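Local coordinates for protein 2,5-dihydroxypyridine 5,6-dioxygenase (Pseudomonas putida KT2440, PDB 7CUP) that catalyses the iron(II)-dependent dioxygenolytic cleavage of the 2,5-dihydroxypyridine ring between carbons 5 and 6, giving N-formylmaleamate in aerobic nicotinate degradation, at residues V123-P126 against E127-A130; I328-D332 against K333-L337. All coordinates share one frame; numbering follows the deposited sequence.

Overall arrangement
Interactions 1 and 2 are both local contacts within continuous stretches of chain, about 32 Å apart between centres, and they share no element. Interaction 1 (123-130) is the start of helix 126-131, which follows strand 118-121 of the parallel sheet; interaction 2 (328-337) is a beta hairpin in an antiparallel sheet, farther from the centre of the chain. Each is partly buried. Backbone bonds hold both, but the first starts a helix at a pair of prolines, one capping and one in the first turn, with glutamates tied to distant backbone, whereas the second zips two strands around a bulge, with aliphatic side chains turned inward and its tight turn at the surface. Only interaction 1 touches a neighbouring subunit.

Interaction 1: residues V123-P126 against E127-A130; sequences VEPP and EVLA
The carbonyl oxygen of Pro125 is gripped by two backbone amides of the following helix turn: Leu129 N lies 3.0 Å from Pro125 O in a nearly linear bond (167°), and Val128 N adds a weak, strongly bent one. This is the amino end of helix 126-131, with Pro125 as N-cap and Pro126 in the first turn, where a ring nitrogen without hydrogen costs the helix nothing.

Behind the cap, the methyl CG2 of Val128 reaches the Pro125 ring, 4.0 Å from Pro125 CD, while its other methyl, CG1, sits 3.9 Å from Glu124 CB. Leu129 is turned back over the preceding loop: with CG placed opposite its own carbonyl carbon, Leu129 CG comes 3.6 Å from Glu124 O. Leu129 and Pro126 also face helix 5-18, touching Met11 and Leu8 respectively. Glu124 is buried, and its carboxylate ties the loop to the backbone N of Met288.

Glu127 folds back along Pro126, the two side chains pointing the same way. A bend at chi2 (64°) curls the carboxylate over the pyrrolidine, leaving Glu127 OE1 3.8 Å from Pro126 CD, while OE2 accepts a hydrogen bond from Val3 N near the chain's amino terminus. Replacing this glutamate by alanine is likely to leave Val3 N without its acceptor and to uncover one side of the Pro126 ring. Asn63 of a neighbouring subunit packs against both Glu127 and Ala130.

The regular helical ladder continues one residue on, where Ala130 N donates to Pro126 O at 2.9 Å, the donor tilted 21° from the carbonyl plane.

Interaction 2: residues I328-D332 against K333-L337; sequences IYLDD and KAVVL
With CG1 opposite its own carbonyl carbon (chi1 -47°) and an extended chi2, Ile328 runs side by side with Val336 and drives its CD1 into Val336 CG2, a tight 3.5 Å contact. The two belong to a beta hairpin whose strands, 327-330 and 333-337, meet at the two-residue turn Asp331-Asp332, close to type II'. Leu330 and Lys333 close the turn with two bonds, Leu330 N to Lys333 O at 2.7 Å and Lys333 N to Leu330 O at 2.8 Å.

Farther along, a classic beta bulge sets both Val335 and Val336 opposite Ile328. Ile328 O accepts twice: from Val335 N at 2.7 Å, and from Val336 N at 3.3 Å, the latter in the carbonyl plane on a lone pair. Val335 CG1 meets Leu330 CD1 at 3.7 Å, the side chains crossing at about a right angle. Trp268 touches Ile328, Leu330, Val335 and Val336.

On the other face Tyr329 CE2 rests 3.5 Å from Ala334 CB, and Leu337 CD2 approaches the phenol oxygen. The turn is held from outside by Asp331, whose carboxylate takes Arg153 N. Backbone bonds thus set the register, while branched aliphatic carbons close the side toward Trp268.

Interaction 1: residues V123-P126 against E127-A130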
loop_
_atom_site.group_PDB
_atom_site.type_symbol
_atom_site.label_atom_id
_atom_site.label_comp_id
_atom_site.label_asym_id
_atom_site.label_seq_id
_atom_site.Cartn_x
_atom_site.Cartn_y
_atom_site.Cartn_z
ATOM N N VAL A 123 17.252 -14.772 1.018
ATOM C CA VAL A 123 15.778 -14.942 1.128
ATOM C C VAL A 123 15.371 -15.064 2.599
ATOM O O VAL A 123 14.164 -14.851 2.880
ATOM C CB VAL A 123 15.279 -16.130 0.294
ATOM C CG1 VAL A 123 15.293 -15.785 -1.178
ATOM C CG2 VAL A 123 16.040 -17.422 0.578
ATOM N N GLU A 124 16.321 -15.362 3.487
ATOM C CA GLU A 124 16.004 -15.516 4.926
ATOM C C GLU A 124 15.647 -14.141 5.462
ATOM O O GLU A 124 16.043 -13.111 4.905
ATOM C CB GLU A 124 17.151 -16.133 5.732
ATOM C CG GLU A 124 17.419 -17.588 5.429
ATOM C CD GLU A 124 16.327 -18.590 5.752
ATOM O OE1 GLU A 124 16.501 -19.321 6.729
ATOM O OE2 GLU A 124 15.370 -18.721 4.939
ATOM N N PRO A 125 14.868 -14.093 6.565
ATOM C CA PRO A 125 14.487 -12.823 7.184
ATOM C C PRO A 125 15.685 -11.962 7.599
ATOM O O PRO A 125 16.734 -12.475 7.995
ATOM C CB PRO A 125 13.701 -13.246 8.445
ATOM C CG PRO A 125 13.334 -14.701 8.258
ATOM C CD PRO A 125 14.350 -15.264 7.290
ATOM N N PRO A 126 15.566 -10.623 7.553
ATOM C CA PRO A 126 16.677 -9.729 7.901
ATOM C C PRO A 126 17.364 -10.055 9.234
ATOM O O PRO A 126 18.574 -9.949 9.311
ATOM C CB PRO A 126 16.004 -8.348 7.995
ATOM C CG PRO A 126 14.820 -8.445 7.044
ATOM C CD PRO A 126 14.369 -9.890 7.098
ATOM N N GLU A 127 16.605 -10.464 10.258
ATOM C CA GLU A 127 17.193 -10.754 11.589
ATOM C C GLU A 127 18.156 -11.960 11.475
ATOM O O GLU A 127 19.174 -12.009 12.205
ATOM C CB GLU A 127 16.102 -10.970 12.643
ATOM C CG GLU A 127 15.250 -9.728 12.914
ATOM C CD GLU A 127 14.394 -9.192 11.768
ATOM O OE1 GLU A 127 13.972 -10.021 10.903
ATOM O OE2 GLU A 127 14.160 -7.931 11.722
ATOM N N VAL A 128 17.814 -12.945 10.658
ATOM C CA VAL A 128 18.640 -14.160 10.443
ATOM C C VAL A 128 19.857 -13.723 9.632
ATOM O O VAL A 128 20.979 -14.184 9.950
ATOM C CB VAL A 128 17.819 -15.238 9.718
ATOM C CG1 VAL A 128 18.672 -16.433 9.273
ATOM C CG2 VAL A 128 16.659 -15.685 10.584
ATOM N N LEU A 129 19.636 -12.866 8.632
ATOM C CA LEU A 129 20.734 -12.319 7.810
ATOM C C LEU A 129 21.740 -11.593 8.721
ATOM O O LEU A 129 22.954 -11.691 8.432
ATOM C CB LEU A 129 20.193 -11.380 6.730
ATOM C CG LEU A 129 19.360 -11.988 5.600
ATOM C CD1 LEU A 129 19.056 -10.920 4.582
ATOM C CD2 LEU A 129 20.063 -13.156 4.939
ATOM N N ALA A 130 21.283 -10.878 9.761
ATOM C CA ALA A 130 22.167 -10.108 10.680
ATOM C C ALA A 130 22.929 -11.063 11.588
ATOM O O ALA A 130 24.146 -10.863 11.778
ATOM C CB ALA A 130 21.408 -9.093 11.495
#

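Interaction 2: residues I328-D332 against K333-L337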
loop_
_atom_site.group_PDB
_atom_site.type_symbol
_atom_site.label_atom_id
_atom_site.label_comp_id
_atom_site.label_asym_id
_atom_site.label_seq_id
_atom_site.Cartn_x
_atom_site.Cartn_y
_atom_site.Cartn_z
ATOM N N ILE A 328 32.160 -38.018 12.449
ATOM C CA ILE A 328 32.288 -37.979 10.965
ATOM C C ILE A 328 33.757 -38.195 10.614
ATOM O O ILE A 328 34.629 -37.410 11.131
ATOM C CB ILE A 328 31.776 -36.654 10.369
ATOM C CG1 ILE A 328 30.413 -36.244 10.935
ATOM C CG2 ILE A 328 31.758 -36.763 8.853
ATOM C CD1 ILE A 328 29.982 -34.849 10.521
ATOM N N TYR A 329 33.998 -39.164 9.728
ATOM C CA TYR A 329 35.354 -39.539 9.244
ATOM C C TYR A 329 35.470 -39.353 7.736
ATOM O O TYR A 329 34.535 -39.733 6.966
ATOM C CB TYR A 329 35.679 -40.997 9.580
ATOM C CG TYR A 329 35.638 -41.279 11.049
ATOM C CD1 TYR A 329 34.468 -41.709 11.655
ATOM C CD2 TYR A 329 36.753 -41.085 11.835
ATOM C CE1 TYR A 329 34.416 -41.952 13.016
ATOM C CE2 TYR A 329 36.719 -41.326 13.197
ATOM C CZ TYR A 329 35.546 -41.757 13.783
ATOM O OH TYR A 329 35.509 -41.974 15.122
ATOM N N LEU A 330 36.629 -38.820 7.351
ATOM C CA LEU A 330 37.170 -38.835 5.974
ATOM C C LEU A 330 38.281 -39.892 5.924
ATOM O O LEU A 330 39.293 -39.735 6.648
ATOM C CB LEU A 330 37.711 -37.442 5.650
ATOM C CG LEU A 330 36.655 -36.342 5.617
ATOM C CD1 LEU A 330 37.272 -35.025 5.168
ATOM C CD2 LEU A 330 35.483 -36.748 4.718
ATOM N N ASP A 331 38.069 -40.956 5.152
ATOM C CA ASP A 331 38.878 -42.190 5.301
ATOM C C ASP A 331 38.846 -42.531 6.797
ATOM O O ASP A 331 37.717 -42.690 7.318
ATOM C CB ASP A 331 40.227 -41.957 4.630
ATOM C CG ASP A 331 40.010 -41.517 3.195
ATOM O OD1 ASP A 331 40.513 -40.472 2.834
ATOM O OD2 ASP A 331 39.274 -42.202 2.474
ATOM N N ASP A 332 39.976 -42.584 7.506
ATOM C CA ASP A 332 39.921 -42.889 8.964
ATOM C C ASP A 332 40.464 -41.692 9.744
ATOM O O ASP A 332 41.013 -41.896 10.826
ATOM C CB ASP A 332 40.565 -44.240 9.301
ATOM C CG ASP A 332 41.841 -44.517 8.536
ATOM O OD1 ASP A 332 42.599 -43.549 8.318
ATOM O OD2 ASP A 332 42.053 -45.694 8.154
ATOM N N LYS A 333 40.249 -40.486 9.220
ATOM C CA LYS A 333 40.524 -39.200 9.905
ATOM C C LYS A 333 39.185 -38.541 10.259
ATOM O O LYS A 333 38.414 -38.204 9.333
ATOM C CB LYS A 333 41.384 -38.310 9.002
ATOM C CG LYS A 333 41.714 -36.928 9.557
ATOM C CD LYS A 333 42.527 -36.939 10.849
ATOM C CE LYS A 333 43.002 -35.563 11.271
ATOM N NZ LYS A 333 43.585 -34.816 10.128
ATOM N N ALA A 334 38.935 -38.376 11.556
ATOM C CA ALA A 334 37.737 -37.732 12.136
ATOM C C ALA A 334 37.802 -36.233 11.861
ATOM O O ALA A 334 38.859 -35.635 12.167
ATOM C CB ALA A 334 37.668 -37.984 13.619
ATOM N N VAL A 335 36.727 -35.659 11.306
ATOM C CA VAL A 335 36.585 -34.178 11.141
ATOM C C VAL A 335 35.629 -33.663 12.223
ATOM O O VAL A 335 35.808 -32.517 12.698
ATOM C CB VAL A 335 36.146 -33.784 9.715
ATOM C CG1 VAL A 335 37.304 -33.889 8.729
ATOM C CG2 VAL A 335 34.946 -34.576 9.216
ATOM N N VAL A 336 34.679 -34.504 12.631
ATOM C CA VAL A 336 33.744 -34.233 13.758
ATOM C C VAL A 336 33.745 -35.454 14.691
ATOM O O VAL A 336 33.678 -36.582 14.185
ATOM C CB VAL A 336 32.335 -33.928 13.212
ATOM C CG1 VAL A 336 31.367 -33.482 14.293
ATOM C CG2 VAL A 336 32.389 -32.892 12.095
ATOM N N LEU A 337 33.782 -35.210 15.996
ATOM C CA LEU A 337 33.565 -36.224 17.067
ATOM C C LEU A 337 32.471 -35.724 18.007
ATOM O O LEU A 337 32.664 -34.629 18.556
ATOM C CB LEU A 337 34.866 -36.404 17.865
ATOM C CG LEU A 337 36.009 -37.087 17.126
ATOM C CD1 LEU A 337 37.254 -37.129 18.004
ATOM C CD2 LEU A 337 35.600 -38.474 16.670
#